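Local coordinates for uncharacterized protein (PDB 1ZSO) that is of unknown function but belongs to a family of eukaryotic CXXC-motif proteins and probably binds zinc, at residues 83-88 / 106-111. Numbering follows the deposited sequence.
Sequences NFVNTK and SFECRG
With its CG anti to the backbone N (chi1 175°), Phe-84 sends its ring forward along the strand, whereas Phe-107 holds its CG beside the backbone N, and the two rings meet in an offset edge-to-face pair. Their planes stand at 77°, the edge of Phe-84 turned toward the face of Phe-107, and Phe-84 CD1 comes within 4.0 Å of Phe-107 CE2. The Phe-107 ring also lies against the neighbouring main chain, its CD2 being 3.7 Å from Phe-84 CA. Trp-34 and Phe-36 add further edge-to-face contacts to the buried Phe-107.

Strands 80-85 and 102-110 are antiparallel neighbours in a six-stranded antiparallel beta sheet, in which strand 9-21 borders 102-110 on its other edge. Asn-83 and Glu-108 form a hydrogen-bonded pair: Asn-83 N reaches Glu-108 O at 2.9 Å, and the return bond from Glu-108 N to Asn-83 O is more bent at the hydrogen (138°). Phe-84 and Phe-107 form the following non-hydrogen-bonded pair, after which Val-85 N donates to Ser-106 O at 2.9 Å.

On the face that carries Asn-83, Val-85, Ser-106 and Glu-108, all partly exposed, Val-85 CG2 packs 3.9 Å from Glu-108 CG. Beyond it the extended Glu-108 chain carries OE1 to a water that donates to it and accepts from Asn-83 ND2; that amide nitrogen also bonds Thr-66 O, while OE1 forms a salt bridge with Arg-110 NH1 (3.6 Å). A second water links Val-85 O, Thr-87 OG1 and Ser-106 N, lying 2.9 Å from Ser-106 N.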
ATOM      1  N   ASN B  83      -1.329  11.197  -2.713  1.00 29.92           N
ATOM      2  CA  ASN B  83      -0.110  11.503  -3.475  1.00 30.45           C
ATOM      3  C   ASN B  83       0.662  12.591  -2.734  1.00 30.13           C
ATOM      4  O   ASN B  83       0.078  13.636  -2.414  1.00 28.67           O
ATOM      5  CB  ASN B  83      -0.432  12.047  -4.861  1.00 30.49           C
ATOM      6  CG  ASN B  83      -0.378  10.996  -5.947  1.00 34.30           C
ATOM      7  OD1 ASN B  83       0.597  10.253  -6.082  1.00 40.32           O
ATOM      8  ND2 ASN B  83      -1.408  10.974  -6.771  1.00 35.43           N
ATOM      9  N   PHE B  84       1.944  12.323  -2.469  1.00 29.13           N
ATOM     10  CA  PHE B  84       2.918  13.339  -2.104  1.00 29.00           C
ATOM     11  C   PHE B  84       3.044  14.334  -3.241  1.00 30.24           C
ATOM     12  O   PHE B  84       3.097  13.952  -4.419  1.00 30.46           O
ATOM     13  CB  PHE B  84       4.302  12.679  -1.845  1.00 29.69           C
ATOM     14  CG  PHE B  84       5.424  13.671  -1.581  1.00 29.34           C
ATOM     15  CD1 PHE B  84       5.707  14.079  -0.316  1.00 29.50           C
ATOM     16  CD2 PHE B  84       6.201  14.156  -2.614  1.00 29.71           C
ATOM     17  CE1 PHE B  84       6.707  14.969  -0.079  1.00 34.01           C
ATOM     18  CE2 PHE B  84       7.184  15.046  -2.398  1.00 29.25           C
ATOM     19  CZ  PHE B  84       7.457  15.468  -1.132  1.00 31.32           C
ATOM     20  N   VAL B  85       3.091  15.615  -2.885  1.00 31.37           N
ATOM     21  CA  VAL B  85       3.162  16.670  -3.839  1.00 32.64           C
ATOM     22  C   VAL B  85       4.570  17.225  -3.807  1.00 34.50           C
ATOM     23  O   VAL B  85       5.028  17.705  -2.770  1.00 34.41           O
ATOM     24  CB  VAL B  85       2.162  17.809  -3.514  1.00 32.21           C
ATOM     25  CG1 VAL B  85       2.349  18.964  -4.500  1.00 33.91           C
ATOM     26  CG2 VAL B  85       0.736  17.334  -3.560  1.00 30.30           C
ATOM     27  N   ASN B  86       5.257  17.169  -4.942  1.00 36.47           N
ATOM     28  CA  ASN B  86       6.608  17.725  -5.030  1.00 38.33           C
ATOM     29  C   ASN B  86       6.522  19.254  -5.009  1.00 38.33           C
ATOM     30  O   ASN B  86       5.969  19.855  -5.914  1.00 38.97           O
ATOM     31  CB  ASN B  86       7.323  17.224  -6.294  1.00 39.15           C
ATOM     32  CG  ASN B  86       7.368  15.674  -6.385  1.00 42.80           C
ATOM     33  OD1 ASN B  86       6.500  15.042  -7.016  1.00 45.44           O
ATOM     34  ND2 ASN B  86       8.364  15.066  -5.737  1.00 44.06           N
ATOM     35  N   THR B  87       7.020  19.870  -3.947  1.00 38.81           N
ATOM     36  CA  THR B  87       7.203  21.336  -3.879  1.00 39.56           C
ATOM     37  C   THR B  87       8.697  21.580  -3.670  1.00 38.82           C
ATOM     38  O   THR B  87       9.396  20.712  -3.199  1.00 39.03           O
ATOM     39  CB  THR B  87       6.342  21.963  -2.740  1.00 39.98           C
ATOM     40  OG1 THR B  87       6.582  21.283  -1.496  1.00 42.87           O
ATOM     41  CG2 THR B  87       4.865  21.812  -3.057  1.00 40.28           C
ATOM     42  N   LYS B  88       9.226  22.715  -4.060  1.00 39.27           N
ATOM     43  CA  LYS B  88      10.671  22.862  -3.960  1.00 39.66           C
ATOM     44  C   LYS B  88      11.041  23.185  -2.511  1.00 39.10           C
ATOM     45  O   LYS B  88      10.266  23.801  -1.765  1.00 39.17           O
ATOM     46  CB  LYS B  88      11.233  23.872  -5.000  1.00 40.47           C
ATOM     47  CG  LYS B  88      11.483  25.291  -4.533  1.00 40.90           C
ATOM     48  CD  LYS B  88      10.194  26.088  -4.406  1.00 43.11           C
ATOM     49  CE  LYS B  88      10.400  27.310  -3.523  1.00 42.50           C
ATOM     50  NZ  LYS B  88      11.693  27.972  -3.829  1.00 42.98           N
ATOM     51  N   SER B 106       3.460  18.383   1.556  1.00 29.35           N
ATOM     52  CA  SER B 106       2.042  18.457   1.208  1.00 30.16           C
ATOM     53  C   SER B 106       1.592  17.170   0.506  1.00 29.08           C
ATOM     54  O   SER B 106       2.401  16.527  -0.195  1.00 26.53           O
ATOM     55  CB  SER B 106       1.771  19.656   0.308  1.00 30.71           C
ATOM     56  OG  SER B 106       2.644  20.721   0.638  1.00 36.71           O
ATOM     57  N   PHE B 107       0.308  16.830   0.687  1.00 27.94           N
ATOM     58  CA  PHE B 107      -0.311  15.661   0.043  1.00 28.11           C
ATOM     59  C   PHE B 107      -1.682  15.969  -0.544  1.00 29.56           C
ATOM     60  O   PHE B 107      -2.509  16.607   0.104  1.00 30.29           O
ATOM     61  CB  PHE B 107      -0.480  14.529   1.038  1.00 27.74           C
ATOM     62  CG  PHE B 107       0.776  14.190   1.788  1.00 29.59           C
ATOM     63  CD1 PHE B 107       1.150  14.921   2.907  1.00 25.16           C
ATOM     64  CD2 PHE B 107       1.583  13.148   1.382  1.00 28.92           C
ATOM     65  CE1 PHE B 107       2.304  14.641   3.568  1.00 24.58           C
ATOM     66  CE2 PHE B 107       2.754  12.876   2.056  1.00 27.57           C
ATOM     67  CZ  PHE B 107       3.100  13.610   3.150  1.00 26.35           C
ATOM     68  N   GLU B 108      -1.927  15.495  -1.769  1.00 30.44           N
ATOM     69  CA  GLU B 108      -3.281  15.414  -2.310  1.00 30.45           C
ATOM     70  C   GLU B 108      -3.930  14.138  -1.864  1.00 28.91           C
ATOM     71  O   GLU B 108      -3.464  13.047  -2.157  1.00 28.43           O
ATOM     72  CB  GLU B 108      -3.305  15.399  -3.835  1.00 30.23           C
ATOM     73  CG  GLU B 108      -3.021  16.727  -4.457  1.00 33.44           C
ATOM     74  CD  GLU B 108      -2.981  16.647  -5.984  1.00 34.04           C
ATOM     75  OE1 GLU B 108      -3.475  15.631  -6.551  1.00 36.50           O
ATOM     76  OE2 GLU B 108      -2.457  17.608  -6.601  1.00 39.47           O
ATOM     77  N   CYS B 109      -5.069  14.305  -1.228  1.00 28.56           N
ATOM     78  CA  CYS B 109      -5.858  13.226  -0.735  1.00 28.45           C
ATOM     79  C   CYS B 109      -7.235  13.246  -1.375  1.00 26.59           C
ATOM     80  O   CYS B 109      -7.898  14.244  -1.338  1.00 25.62           O
ATOM     81  CB  CYS B 109      -5.971  13.406   0.766  1.00 29.39           C
ATOM     82  SG  CYS B 109      -4.367  13.558   1.556  1.00 34.02           S
ATOM     83  N   ARG B 110      -7.649  12.129  -1.967  1.00 26.04           N
ATOM     84  CA  ARG B 110      -8.973  11.995  -2.558  1.00 25.85           C
ATOM     85  C   ARG B 110      -9.688  10.806  -1.898  1.00 24.80           C
ATOM     86  O   ARG B 110      -9.332   9.655  -2.108  1.00 25.39           O
ATOM     87  CB  ARG B 110      -8.867  11.728  -4.043  1.00 25.96           C
ATOM     88  CG  ARG B 110      -8.668  12.971  -4.954  1.00 29.79           C
ATOM     89  CD  ARG B 110      -8.974  12.608  -6.453  1.00 29.12           C
ATOM     90  NE  ARG B 110      -8.830  13.744  -7.398  1.00 33.64           N
ATOM     91  CZ  ARG B 110      -7.663  14.316  -7.732  1.00 32.98           C
ATOM     92  NH1 ARG B 110      -6.510  13.889  -7.215  1.00 29.68           N
ATOM     93  NH2 ARG B 110      -7.644  15.329  -8.584  1.00 32.79           N
ATOM     94  N   GLY B 111     -10.677  11.095  -1.082  1.00 24.01           N
ATOM     95  CA  GLY B 111     -11.404  10.074  -0.378  1.00 25.86           C
ATOM     96  C   GLY B 111     -10.773   9.687   0.946  1.00 26.32           C
ATOM     97  O   GLY B 111     -11.222   8.746   1.621  1.00 27.90           O
TER
HETATM   98  O   HOH W   1      -3.654  12.709  -6.584  1.00 37.24           O
HETATM   99  O   HOH W   2       5.622  18.921  -0.317  1.00 41.15           O